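Local coordinates for polyketide synthase PksJ (Bacillus subtilis subsp. subtilis, PDB 4J1Q), which carries an NADPH-binding ketoreductase domain that stereoselectively reduces alpha- and beta-keto groups on the bacillaene assembly line, at residues Ile135-Leu140 with Arg297-Lys302; Gly125-Phe130 with Ala142-Ile147; Leu42-His47 with Arg107-Ala112; Lys120-Gly125 with Asn355-Ala360; Arg23-Pro28 with Leu416-Gln421. All coordinates share one frame; numbering follows the deposited sequence.

Contact 1 (Ile135-Leu140 with Arg297-Lys302); sequences IEFSKL and RFIIHK
The carboxylate of E136, at the C-terminal end of helix 126-136, reaches the backbone of I299 and makes the tight part of this contact. I299 N donates to E136 OE1 over 2.7 Å, nearly straight at 165°. The N-H arrives on the syn side of that oxygen, 17° out of the carboxylate plane, while I299 CD1 closes on the same OE1 at 3.3 Å. E136 gets there because CG stands anti to the carbonyl carbon (chi1 -69°) and the chain runs extended beyond it. Its second oxygen, OE2, accepts from G347 N, so two backbone amides fix the rotation of the group. In the fold, the bond links a helix of the Rossmann-like structural half, as polyketide ketoreductases are usually divided, to the loop between strand 286-289 and helix 304-324 of the NADPH-binding half. The looser side is the exposed ring of F298. It stacks on the E136 carboxylate with the planes only slightly inclined, and E136 CG forms a CH-pi contact over the same face, 4.2 Å from the centroid. F137 adds a single oblique touch, from CE1 to I299 CD1 at 4.1 Å. I299 itself is buried and packs onward against F93 and L96 of helix 81-98.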
# COMPACT_ATOMS: atom_id res chain seq x y z
N ILE A 135 14.07 -3.58 -9.25
CA ILE A 135 14.84 -4.64 -8.60
C ILE A 135 15.02 -5.86 -9.52
O ILE A 135 16.11 -6.44 -9.59
CB ILE A 135 14.19 -5.06 -7.26
CG1 ILE A 135 14.33 -3.93 -6.22
CG2 ILE A 135 14.83 -6.35 -6.76
CD1 ILE A 135 13.39 -4.08 -5.03
N GLU A 136 13.98 -6.20 -10.28
CA GLU A 136 13.98 -7.39 -11.12
C GLU A 136 14.70 -7.13 -12.44
O GLU A 136 15.19 -8.05 -13.08
CB GLU A 136 12.55 -7.89 -11.36
CG GLU A 136 11.90 -8.47 -10.10
CD GLU A 136 10.52 -9.09 -10.36
OE1 GLU A 136 10.16 -9.28 -11.54
OE2 GLU A 136 9.79 -9.40 -9.38
N PHE A 137 14.72 -5.87 -12.86
CA PHE A 137 15.34 -5.51 -14.13
C PHE A 137 16.48 -4.48 -13.94
O PHE A 137 16.23 -3.29 -13.84
CB PHE A 137 14.28 -4.99 -15.12
CG PHE A 137 13.16 -5.98 -15.38
CD1 PHE A 137 11.84 -5.68 -15.02
CD2 PHE A 137 13.42 -7.22 -15.96
CE1 PHE A 137 10.81 -6.58 -15.27
CE2 PHE A 137 12.40 -8.15 -16.15
CZ PHE A 137 11.10 -7.83 -15.80
N SER A 138 17.71 -4.97 -13.88
CA SER A 138 18.91 -4.15 -13.67
C SER A 138 18.91 -2.77 -14.36
O SER A 138 19.46 -1.81 -13.83
CB SER A 138 20.17 -4.93 -14.13
OG SER A 138 20.72 -5.70 -13.08
N LYS A 139 18.44 -2.71 -15.59
CA LYS A 139 18.77 -1.60 -16.48
C LYS A 139 17.55 -0.74 -16.77
O LYS A 139 17.51 0.01 -17.75
CB LYS A 139 19.36 -2.14 -17.79
CG LYS A 139 20.60 -3.00 -17.59
CD LYS A 139 21.36 -3.21 -18.89
CE LYS A 139 22.47 -4.22 -18.69
NZ LYS A 139 23.46 -4.22 -19.81
N LEU A 140 16.57 -0.86 -15.89
CA LEU A 140 15.36 -0.08 -15.97
C LEU A 140 15.42 1.09 -15.00
O LEU A 140 15.87 0.94 -13.87
CB LEU A 140 14.17 -0.97 -15.64
CG LEU A 140 12.82 -0.29 -15.46
CD1 LEU A 140 12.40 0.35 -16.76
CD2 LEU A 140 11.80 -1.35 -15.04
N ARG A 297 6.54 -14.47 -7.31
CA ARG A 297 7.05 -14.85 -8.61
C ARG A 297 7.58 -13.63 -9.33
O ARG A 297 7.02 -12.56 -9.20
CB ARG A 297 5.95 -15.48 -9.45
CG ARG A 297 6.10 -16.98 -9.52
CD ARG A 297 5.32 -17.51 -10.70
NE ARG A 297 4.00 -17.99 -10.32
CZ ARG A 297 3.21 -18.66 -11.15
NH1 ARG A 297 2.00 -19.06 -10.75
NH2 ARG A 297 3.62 -18.95 -12.38
N PHE A 298 8.61 -13.83 -10.16
CA PHE A 298 9.20 -12.73 -10.90
C PHE A 298 8.25 -12.31 -12.00
O PHE A 298 7.57 -13.15 -12.58
CB PHE A 298 10.52 -13.16 -11.53
CG PHE A 298 11.72 -12.81 -10.70
CD1 PHE A 298 11.83 -13.26 -9.39
CD2 PHE A 298 12.77 -12.09 -11.25
CE1 PHE A 298 12.94 -12.96 -8.63
CE2 PHE A 298 13.88 -11.79 -10.50
CZ PHE A 298 13.99 -12.27 -9.20
N ILE A 299 8.27 -11.03 -12.34
CA ILE A 299 7.37 -10.52 -13.33
C ILE A 299 7.38 -11.37 -14.60
O ILE A 299 6.33 -11.61 -15.19
CB ILE A 299 7.67 -9.06 -13.67
CG1 ILE A 299 7.12 -8.18 -12.55
CG2 ILE A 299 7.02 -8.69 -15.00
CD1 ILE A 299 8.00 -6.97 -12.30
N ILE A 300 8.55 -11.89 -14.96
CA ILE A 300 8.66 -12.65 -16.21
C ILE A 300 7.79 -13.92 -16.24
O ILE A 300 7.24 -14.29 -17.28
CB ILE A 300 10.13 -12.98 -16.56
CG1 ILE A 300 10.25 -13.29 -18.04
CG2 ILE A 300 10.63 -14.14 -15.71
CD1 ILE A 300 11.68 -13.49 -18.53
N HIS A 301 7.63 -14.57 -15.10
CA HIS A 301 6.85 -15.79 -15.05
C HIS A 301 5.39 -15.66 -14.69
O HIS A 301 4.57 -16.43 -15.17
CB HIS A 301 7.54 -16.83 -14.20
CG HIS A 301 8.92 -17.16 -14.71
ND1 HIS A 301 9.95 -17.37 -13.89
CD2 HIS A 301 9.43 -17.18 -16.01
CE1 HIS A 301 11.07 -17.56 -14.62
NE2 HIS A 301 10.75 -17.42 -15.92
N LYS A 302 5.03 -14.62 -13.96
CA LYS A 302 3.70 -14.45 -13.34
C LYS A 302 2.51 -14.45 -14.30
O LYS A 302 2.54 -13.76 -15.31
CB LYS A 302 3.68 -13.11 -12.66
CG LYS A 302 3.24 -13.16 -11.24
CD LYS A 302 3.94 -12.03 -10.53
CE LYS A 302 3.16 -11.64 -9.32
NZ LYS A 302 3.42 -12.62 -8.23

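Contact 2 (Gly125-Phe130 with Ala142-Ile147); sequences GVSGLF and AQVIEI
The ring of F130 meets strand 142-147 partly by its edge: Q143 O lies near the ring plane, 3.5 Å from F130 CE2, and V144 N is farther out along it. A142 CB approaches the ring obliquely, 3.5 Å from F130 CD2. Elsewhere the F130 side chain touches I92 of helix 81-98 and I110 and A112 of strand 108-115. One turn before F130 on the helix, V126 and S127 each take one methyl of V144. Its CG1, set between the backbone N and the carbonyl carbon (chi1 47°), touches S127 CB at 3.9 Å; CG2 meets V126 CG1 at 4.2 Å as the two valines slide past each other in opposite directions. No hydrogen bond crosses; the contact rests on van der Waals packing, with the Q143 carbonyl at the ring edge. Q143 points away from the helix, and its amide oxygen accepts from Q111 NE2. The axes of the segments 126-130 and 142-147 approach to 8.4 Å and run antiparallel within 14°. This is the geometry of a helix packed on the strand that follows it, here the second half of the beta-alpha-beta crossover formed by strand 108-115, helix 126-136 and strand 140-147.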
# COMPACT_ATOMS: atom_id res chain seq x y z
N GLY A 125 -0.04 4.95 -6.70
CA GLY A 125 0.30 3.60 -6.27
C GLY A 125 1.14 2.79 -7.25
O GLY A 125 1.80 1.83 -6.86
N VAL A 126 1.08 3.11 -8.53
CA VAL A 126 1.84 2.36 -9.53
C VAL A 126 3.32 2.32 -9.13
O VAL A 126 4.09 1.49 -9.59
CB VAL A 126 1.70 2.95 -10.93
CG1 VAL A 126 2.41 4.29 -11.01
CG2 VAL A 126 2.27 1.98 -11.96
N SER A 127 3.69 3.18 -8.21
CA SER A 127 5.05 3.20 -7.69
C SER A 127 5.54 1.90 -7.02
O SER A 127 6.72 1.57 -7.11
CB SER A 127 5.20 4.31 -6.69
OG SER A 127 6.48 4.21 -6.10
N GLY A 128 4.67 1.20 -6.29
CA GLY A 128 5.00 -0.14 -5.81
C GLY A 128 5.45 -1.06 -6.92
O GLY A 128 6.44 -1.78 -6.79
N LEU A 129 4.70 -1.06 -8.03
CA LEU A 129 5.06 -1.87 -9.19
C LEU A 129 6.42 -1.44 -9.79
O LEU A 129 7.25 -2.30 -10.13
CB LEU A 129 3.94 -1.85 -10.26
CG LEU A 129 4.03 -2.63 -11.59
CD1 LEU A 129 4.49 -4.05 -11.47
CD2 LEU A 129 2.70 -2.64 -12.29
N PHE A 130 6.65 -0.14 -9.93
CA PHE A 130 7.89 0.41 -10.55
C PHE A 130 9.17 0.07 -9.75
O PHE A 130 10.17 -0.39 -10.32
CB PHE A 130 7.77 1.93 -10.73
CG PHE A 130 7.06 2.32 -12.01
CD1 PHE A 130 6.39 1.35 -12.76
CD2 PHE A 130 7.14 3.61 -12.50
CE1 PHE A 130 5.79 1.68 -13.98
CE2 PHE A 130 6.52 3.94 -13.70
CZ PHE A 130 5.87 2.97 -14.46
N ALA A 142 12.56 3.66 -13.54
CA ALA A 142 11.12 3.89 -13.49
C ALA A 142 10.75 5.03 -12.54
O ALA A 142 11.09 5.01 -11.36
CB ALA A 142 10.40 2.61 -13.11
N GLN A 143 10.05 6.04 -13.07
CA GLN A 143 9.67 7.20 -12.28
C GLN A 143 8.18 7.39 -12.33
O GLN A 143 7.56 7.27 -13.38
CB GLN A 143 10.36 8.48 -12.77
CG GLN A 143 11.86 8.51 -12.53
CD GLN A 143 12.58 9.62 -13.29
OE1 GLN A 143 12.12 10.10 -14.32
NE2 GLN A 143 13.74 10.02 -12.78
N VAL A 144 7.61 7.74 -11.19
CA VAL A 144 6.22 8.14 -11.17
C VAL A 144 6.19 9.63 -10.91
O VAL A 144 6.94 10.14 -10.08
CB VAL A 144 5.46 7.37 -10.08
CG1 VAL A 144 6.26 7.41 -8.80
CG2 VAL A 144 4.08 7.96 -9.88
N ILE A 145 5.46 10.35 -11.75
CA ILE A 145 5.45 11.80 -11.72
C ILE A 145 4.02 12.29 -11.55
O ILE A 145 3.20 12.14 -12.46
CB ILE A 145 6.05 12.39 -13.01
CG1 ILE A 145 7.56 12.11 -13.06
CG2 ILE A 145 5.74 13.88 -13.11
CD1 ILE A 145 8.11 11.99 -14.47
N GLU A 146 3.74 12.87 -10.40
CA GLU A 146 2.39 13.29 -10.05
C GLU A 146 2.24 14.78 -10.39
O GLU A 146 3.09 15.59 -10.01
CB GLU A 146 2.13 13.07 -8.55
CG GLU A 146 2.30 11.63 -8.09
CD GLU A 146 2.47 11.49 -6.58
OE1 GLU A 146 1.68 12.09 -5.80
OE2 GLU A 146 3.38 10.73 -6.16
N ILE A 147 1.18 15.14 -11.11
CA ILE A 147 1.06 16.49 -11.63
C ILE A 147 -0.31 17.05 -11.32
O ILE A 147 -1.33 16.44 -11.65
CB ILE A 147 1.24 16.51 -13.15
CG1 ILE A 147 2.64 16.05 -13.52
CG2 ILE A 147 0.93 17.90 -13.71
CD1 ILE A 147 2.85 15.85 -15.00

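Contact 3 (Leu42-His47 with Arg107-Ala112); sequences LSYTEH and RIIIQA
Two parallel beta bridges, E46 with I108 and H47 with I109, join strands 46-52 and 108-115. The surest backbone bond between them is I109 N to E46 O, 3.1 Å long with 154° at the hydrogen. I109 places its side chain against two aromatic rings. Its CB stands over the centre of the Y44 ring, 4.0 Å from the centroid, and L42 O lies over the opposite face toward the rim. CG1, anti to the backbone N (chi1 -173°), carries CD1 to Y44 CE2 at 4.0 Å, whereas CG2 covers one face of the H47 imidazole, 3.6 Å from its centroid. The parallel pairing is consistent with the Rossmann-like fold of polyketide ketoreductases; here strand 108-115 lies between 46-52 and 140-147. On the same face as I109, H47 NE2 donates to Q111 OE1 over 2.9 Å. The bond is bent to 137°: the oxygen lies near the plane of the imidazole, but the donor stands above the carbonyl plane of the amide. Q111 NE2 in turn donates a hydrogen bond to L160 O. On the other face E46 and I108 lie side by side, CB to CG2 at 3.6 Å, and the E46 carboxylate forms salt bridges with K99 and K102.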
# COMPACT_ATOMS: atom_id res chain seq x y z
N LEU A 42 23.61 7.91 -17.58
CA LEU A 42 23.90 7.35 -18.89
C LEU A 42 22.69 7.44 -19.83
O LEU A 42 21.67 8.08 -19.51
CB LEU A 42 24.38 5.89 -18.78
CG LEU A 42 25.78 5.56 -18.23
CD1 LEU A 42 26.89 5.89 -19.23
CD2 LEU A 42 26.03 6.23 -16.89
N SER A 43 22.80 6.77 -20.97
CA SER A 43 21.89 6.95 -22.10
C SER A 43 20.87 5.81 -22.20
O SER A 43 21.18 4.67 -21.87
CB SER A 43 22.68 7.04 -23.40
OG SER A 43 23.77 6.13 -23.37
N TYR A 44 19.69 6.12 -22.72
CA TYR A 44 18.60 5.16 -22.77
C TYR A 44 18.35 4.60 -24.17
O TYR A 44 18.15 5.35 -25.13
CB TYR A 44 17.32 5.77 -22.21
CG TYR A 44 17.44 6.15 -20.75
CD1 TYR A 44 17.69 5.18 -19.78
CD2 TYR A 44 17.42 7.48 -20.35
CE1 TYR A 44 17.84 5.52 -18.45
CE2 TYR A 44 17.57 7.84 -19.03
CZ TYR A 44 17.77 6.85 -18.08
OH TYR A 44 17.94 7.20 -16.76
N THR A 45 18.38 3.27 -24.28
CA THR A 45 17.94 2.59 -25.48
C THR A 45 16.49 2.92 -25.82
O THR A 45 16.10 2.86 -26.98
CB THR A 45 18.06 1.07 -25.34
OG1 THR A 45 17.30 0.65 -24.20
CG2 THR A 45 19.51 0.69 -25.14
N GLU A 46 15.68 3.21 -24.80
CA GLU A 46 14.26 3.44 -25.00
C GLU A 46 13.64 4.36 -23.94
O GLU A 46 14.09 4.39 -22.79
CB GLU A 46 13.51 2.10 -25.05
CG GLU A 46 12.21 2.15 -25.84
CD GLU A 46 11.71 0.77 -26.25
OE1 GLU A 46 10.47 0.61 -26.41
OE2 GLU A 46 12.54 -0.14 -26.42
N HIS A 47 12.64 5.12 -24.35
CA HIS A 47 11.94 6.04 -23.47
C HIS A 47 10.46 5.86 -23.58
O HIS A 47 9.88 6.05 -24.66
CB HIS A 47 12.30 7.49 -23.77
CG HIS A 47 11.73 8.48 -22.78
ND1 HIS A 47 12.29 9.67 -22.55
CD2 HIS A 47 10.62 8.39 -21.93
CE1 HIS A 47 11.58 10.34 -21.62
NE2 HIS A 47 10.53 9.57 -21.27
N ARG A 107 19.34 -0.23 -21.66
CA ARG A 107 18.62 0.57 -20.67
C ARG A 107 17.31 1.16 -21.15
O ARG A 107 17.12 1.48 -22.32
CB ARG A 107 19.51 1.68 -20.13
CG ARG A 107 20.51 1.21 -19.10
CD ARG A 107 21.12 2.41 -18.40
NE ARG A 107 22.13 2.01 -17.42
CZ ARG A 107 21.86 1.68 -16.16
NH1 ARG A 107 20.61 1.76 -15.70
NH2 ARG A 107 22.83 1.30 -15.34
N ILE A 108 16.41 1.32 -20.20
CA ILE A 108 15.14 1.89 -20.53
C ILE A 108 14.57 2.75 -19.41
O ILE A 108 14.91 2.57 -18.26
CB ILE A 108 14.14 0.81 -20.94
CG1 ILE A 108 14.84 -0.21 -21.87
CG2 ILE A 108 12.91 1.45 -21.56
CD1 ILE A 108 13.92 -0.93 -22.83
N ILE A 109 13.76 3.72 -19.81
CA ILE A 109 13.13 4.64 -18.89
C ILE A 109 11.62 4.61 -19.10
O ILE A 109 11.14 4.71 -20.24
CB ILE A 109 13.67 6.08 -19.07
CG1 ILE A 109 13.09 6.97 -17.97
CG2 ILE A 109 13.28 6.63 -20.44
CD1 ILE A 109 13.86 8.26 -17.71
N ILE A 110 10.89 4.33 -18.02
CA ILE A 110 9.45 4.55 -17.99
C ILE A 110 9.12 5.65 -17.01
O ILE A 110 9.59 5.64 -15.87
CB ILE A 110 8.67 3.29 -17.57
CG1 ILE A 110 9.34 2.05 -18.12
CG2 ILE A 110 7.22 3.39 -18.03
CD1 ILE A 110 8.62 0.78 -17.74
N GLN A 111 8.26 6.57 -17.44
CA GLN A 111 7.76 7.62 -16.58
C GLN A 111 6.24 7.57 -16.58
O GLN A 111 5.60 7.61 -17.66
CB GLN A 111 8.21 8.98 -17.07
CG GLN A 111 9.70 9.07 -17.35
CD GLN A 111 10.12 10.46 -17.79
OE1 GLN A 111 9.66 10.95 -18.83
NE2 GLN A 111 10.95 11.12 -16.99
N ALA A 112 5.67 7.48 -15.39
CA ALA A 112 4.23 7.46 -15.24
C ALA A 112 3.78 8.84 -14.86
O ALA A 112 4.36 9.48 -13.97
CB ALA A 112 3.79 6.45 -14.20

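Contact 4 (Lys120-Gly125 with Asn355-Ala360); sequences KQLFAG and NSFMDA
G125 N bonds back to L122 O over 2.9 Å, closing a 3-10 turn whose two ends both meet helix 349-370: L122 packs on F357 and A360, while G125 lies against S356 and the backbone at F357. The turn leads into helix 126-136 of the Rossmann-like structural half, as polyketide ketoreductases are usually divided, while helix 349-370 probably belongs to the NADPH-binding half, so this buried contact would join the two. Lacking a side chain, G125 brings its CA to 4.5 Å from F357 CA. L122 divides its branches: CD1 meets F357 CE1 obliquely at 3.9 Å, and CD2 lies against A360, 3.7 Å from its C and 3.9 Å from its CB. F357 turns its ring there with CG anti to the backbone N (chi1 171°), and the ring also meets that of Y85. No hydrogen bond crosses between the segments. S356 OG bonds to A352 O within its own helix, and S356 CB lies 3.1 Å from G125 O.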
# COMPACT_ATOMS: atom_id res chain seq x y z
N LYS A 120 -7.71 10.24 -9.10
CA LYS A 120 -6.61 9.84 -9.97
C LYS A 120 -5.29 9.83 -9.21
O LYS A 120 -4.28 9.29 -9.66
CB LYS A 120 -6.53 10.79 -11.17
CG LYS A 120 -7.64 10.55 -12.18
CD LYS A 120 -7.97 11.80 -12.98
CE LYS A 120 -9.08 11.53 -13.98
NZ LYS A 120 -8.57 11.09 -15.31
N GLN A 121 -5.35 10.41 -8.01
CA GLN A 121 -4.25 10.39 -7.06
C GLN A 121 -3.80 8.94 -6.81
O GLN A 121 -2.61 8.65 -6.71
CB GLN A 121 -4.74 10.99 -5.74
CG GLN A 121 -3.80 12.00 -5.13
CD GLN A 121 -4.40 12.61 -3.87
OE1 GLN A 121 -4.84 11.89 -2.96
NE2 GLN A 121 -4.48 13.95 -3.84
N LEU A 122 -4.78 8.07 -6.64
CA LEU A 122 -4.55 6.69 -6.32
C LEU A 122 -3.64 5.93 -7.31
O LEU A 122 -2.94 5.01 -6.91
CB LEU A 122 -5.88 5.99 -6.19
CG LEU A 122 -6.74 6.55 -5.05
CD1 LEU A 122 -8.06 5.80 -4.98
CD2 LEU A 122 -5.99 6.45 -3.73
N PHE A 123 -3.66 6.32 -8.59
CA PHE A 123 -2.77 5.75 -9.60
C PHE A 123 -1.30 5.91 -9.20
O PHE A 123 -0.45 5.20 -9.69
CB PHE A 123 -3.02 6.40 -10.97
CG PHE A 123 -4.38 6.09 -11.54
CD1 PHE A 123 -5.10 7.06 -12.21
CD2 PHE A 123 -4.96 4.84 -11.38
CE1 PHE A 123 -6.37 6.80 -12.70
CE2 PHE A 123 -6.20 4.55 -11.91
CZ PHE A 123 -6.92 5.53 -12.56
N ALA A 124 -1.01 6.86 -8.31
CA ALA A 124 0.35 7.07 -7.82
C ALA A 124 0.88 5.78 -7.16
O ALA A 124 2.11 5.58 -7.04
CB ALA A 124 0.38 8.22 -6.80
N GLY A 125 -0.04 4.95 -6.70
CA GLY A 125 0.30 3.60 -6.27
C GLY A 125 1.14 2.79 -7.25
O GLY A 125 1.80 1.83 -6.86
N ASN A 355 -0.23 -2.91 -2.13
CA ASN A 355 0.09 -2.26 -0.88
C ASN A 355 0.30 -0.77 -1.07
O ASN A 355 -0.13 0.02 -0.21
CB ASN A 355 1.31 -2.93 -0.20
CG ASN A 355 0.92 -4.20 0.57
OD1 ASN A 355 0.09 -4.15 1.48
ND2 ASN A 355 1.46 -5.35 0.16
N SER A 356 0.94 -0.38 -2.17
CA SER A 356 1.09 1.06 -2.48
C SER A 356 -0.24 1.77 -2.69
O SER A 356 -0.33 2.97 -2.46
CB SER A 356 1.90 1.29 -3.76
OG SER A 356 3.22 0.84 -3.62
N PHE A 357 -1.20 1.08 -3.31
CA PHE A 357 -2.55 1.65 -3.44
C PHE A 357 -3.14 1.98 -2.08
O PHE A 357 -3.77 3.04 -1.92
CB PHE A 357 -3.47 0.70 -4.20
CG PHE A 357 -4.93 1.13 -4.19
CD1 PHE A 357 -5.48 1.80 -5.28
CD2 PHE A 357 -5.77 0.77 -3.15
CE1 PHE A 357 -6.82 2.11 -5.32
CE2 PHE A 357 -7.10 1.08 -3.18
CZ PHE A 357 -7.62 1.77 -4.24
N MET A 358 -2.93 1.10 -1.09
CA MET A 358 -3.49 1.32 0.24
C MET A 358 -2.88 2.54 0.89
O MET A 358 -3.61 3.41 1.39
CB MET A 358 -3.29 0.09 1.15
CG MET A 358 -4.11 -1.10 0.68
SD MET A 358 -4.40 -2.29 1.99
CE MET A 358 -2.76 -2.68 2.60
N ASP A 359 -1.54 2.63 0.82
CA ASP A 359 -0.81 3.85 1.23
C ASP A 359 -1.41 5.11 0.60
O ASP A 359 -1.69 6.07 1.30
CB ASP A 359 0.67 3.76 0.88
CG ASP A 359 1.33 2.51 1.45
OD1 ASP A 359 0.73 1.88 2.38
OD2 ASP A 359 2.44 2.14 0.96
N ALA A 360 -1.61 5.09 -0.71
CA ALA A 360 -2.18 6.25 -1.42
C ALA A 360 -3.61 6.49 -0.96
O ALA A 360 -4.04 7.63 -0.85
CB ALA A 360 -2.15 6.05 -2.94

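Contact 5 (Arg23-Pro28 with Leu416-Gln421); sequences RLMLEP and LKAFYQ
R23 bends at chi2 and again at chi3 (-18°), which folds its guanidinium back over A418, while M25 holds CG anti to its backbone N and then bends at chi2 to run in beside it. The two belong to the N-terminal strand 22-31, which pairs with strand 429-435 through L26 and F431; helix 412-425 packs over this part of the ketoreductase sheet and leads into 429-435. The axes of the segments 23-28 and 416-421 pass 10.5 Å apart at 28°, so strand and helix run roughly the same way. Packing is tight at the R23 guanidinium: A418 CA lies 3.6 Å above one face, toward its rim, and A418 CB comes to 3.1 Å from R23 NE. K417 CB adds a more distant, oblique touch at R23 NH2. The side chain of Q421 approaches the guanidinium edge at NH1 from the opposite direction, its amide plane steeply inclined to it. At the same NH1, the sulfur of M25 lies in the guanidinium plane and takes a weak hydrogen bond, straight at 166° but 3.5 Å long from R23 NH1 to M25 SD. Beyond the sulfur, the buried M25 CE rests 3.7 Å from A418 O.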
# COMPACT_ATOMS: atom_id res chain seq x y z
N ARG A 23 13.45 -0.79 16.79
CA ARG A 23 12.59 -0.29 15.78
C ARG A 23 13.17 1.02 15.31
O ARG A 23 13.45 1.89 16.12
CB ARG A 23 11.21 -0.04 16.36
CG ARG A 23 10.37 -1.29 16.56
CD ARG A 23 8.89 -0.99 16.35
NE ARG A 23 8.60 0.44 16.43
CZ ARG A 23 8.66 1.15 17.55
NH1 ARG A 23 8.41 2.45 17.52
NH2 ARG A 23 8.97 0.56 18.70
N LEU A 24 13.44 1.11 14.02
CA LEU A 24 13.54 2.39 13.33
C LEU A 24 12.17 2.68 12.73
O LEU A 24 11.46 1.75 12.38
CB LEU A 24 14.57 2.29 12.21
CG LEU A 24 14.80 3.55 11.37
CD1 LEU A 24 13.50 3.91 10.71
CD2 LEU A 24 15.29 4.70 12.24
N MET A 25 11.78 3.94 12.62
CA MET A 25 10.40 4.25 12.24
C MET A 25 10.32 5.52 11.38
O MET A 25 10.80 6.54 11.81
CB MET A 25 9.56 4.43 13.49
CG MET A 25 8.07 4.54 13.25
SD MET A 25 7.10 3.63 14.50
CE MET A 25 5.49 4.38 14.29
N LEU A 26 9.70 5.47 10.20
CA LEU A 26 9.85 6.52 9.18
C LEU A 26 8.54 7.08 8.62
O LEU A 26 7.49 6.44 8.60
CB LEU A 26 10.69 6.01 8.00
CG LEU A 26 12.10 5.53 8.32
CD1 LEU A 26 12.74 4.97 7.05
CD2 LEU A 26 12.90 6.67 8.92
N GLU A 27 8.64 8.21 7.96
CA GLU A 27 7.44 8.88 7.56
C GLU A 27 7.70 9.64 6.27
O GLU A 27 8.75 10.24 6.14
CB GLU A 27 6.99 9.76 8.70
CG GLU A 27 5.67 10.43 8.49
CD GLU A 27 5.84 11.71 7.71
OE1 GLU A 27 6.95 12.27 7.78
OE2 GLU A 27 4.87 12.14 7.03
N PRO A 28 6.87 9.43 5.23
CA PRO A 28 7.22 9.91 3.86
C PRO A 28 7.15 11.44 3.76
O PRO A 28 6.27 12.04 4.35
CB PRO A 28 6.10 9.31 2.99
CG PRO A 28 4.94 9.20 3.93
CD PRO A 28 5.55 8.77 5.25
N LEU A 416 3.44 -4.10 18.28
CA LEU A 416 2.29 -3.51 18.94
C LEU A 416 2.64 -2.12 19.46
O LEU A 416 1.82 -1.19 19.38
CB LEU A 416 1.85 -4.40 20.10
CG LEU A 416 1.03 -5.65 19.76
CD1 LEU A 416 1.28 -6.75 20.80
CD2 LEU A 416 -0.46 -5.32 19.66
N LYS A 417 3.87 -1.95 19.93
CA LYS A 417 4.33 -0.65 20.34
C LYS A 417 4.33 0.33 19.17
O LYS A 417 3.78 1.42 19.26
CB LYS A 417 5.71 -0.73 21.00
CG LYS A 417 5.71 -1.49 22.32
CD LYS A 417 7.09 -1.55 22.97
CE LYS A 417 7.14 -2.62 24.06
NZ LYS A 417 8.34 -2.48 24.93
N ALA A 418 4.88 -0.11 18.04
CA ALA A 418 4.89 0.70 16.83
C ALA A 418 3.46 1.00 16.36
O ALA A 418 3.14 2.11 15.97
CB ALA A 418 5.65 -0.02 15.74
N PHE A 419 2.60 0.02 16.50
CA PHE A 419 1.21 0.21 16.17
C PHE A 419 0.58 1.34 16.97
O PHE A 419 -0.07 2.20 16.40
CB PHE A 419 0.44 -1.08 16.37
CG PHE A 419 -1.05 -0.94 16.19
CD1 PHE A 419 -1.63 -0.95 14.93
CD2 PHE A 419 -1.89 -0.90 17.32
CE1 PHE A 419 -3.01 -0.87 14.78
CE2 PHE A 419 -3.27 -0.84 17.18
CZ PHE A 419 -3.83 -0.88 15.91
N TYR A 420 0.79 1.33 18.29
CA TYR A 420 0.26 2.38 19.16
C TYR A 420 0.93 3.74 18.89
O TYR A 420 0.26 4.76 18.77
CB TYR A 420 0.38 1.99 20.65
CG TYR A 420 -0.64 0.94 21.06
CD1 TYR A 420 -1.99 1.15 20.84
CD2 TYR A 420 -0.25 -0.29 21.58
CE1 TYR A 420 -2.94 0.17 21.12
CE2 TYR A 420 -1.18 -1.28 21.89
CZ TYR A 420 -2.53 -1.03 21.66
OH TYR A 420 -3.49 -1.97 22.00
N GLN A 421 2.25 3.73 18.74
CA GLN A 421 2.97 4.94 18.41
C GLN A 421 2.50 5.54 17.08
O GLN A 421 2.52 6.76 16.90
CB GLN A 421 4.46 4.66 18.31
CG GLN A 421 5.16 4.39 19.63
CD GLN A 421 6.64 4.16 19.44
OE1 GLN A 421 7.24 4.65 18.48
NE2 GLN A 421 7.23 3.39 20.34

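From the N terminus, residues 23-28 open contact 5, which closes only at 416-421 and so encloses the other four. Contact 3 closes first, joining 42-47 to 107-112 before contacts 4, 2 and 1 begin. Contact 4 then starts at 120-125 and, on reaching 355-360, encloses contact 2 and contact 1. These two cross: 135-140 lies between the segments of contact 2, yet its partner comes far later, at 297-302. Contacts 2 and 4 share G125, and contacts 2 and 3 meet on neighbouring strands, 140-147 and 108-115. Contacts 2 and 3 lie within what is probably the structural half, 1 and 4 join it to the NADPH-binding half, and 5 ties the N-terminal strand to helix 412-425.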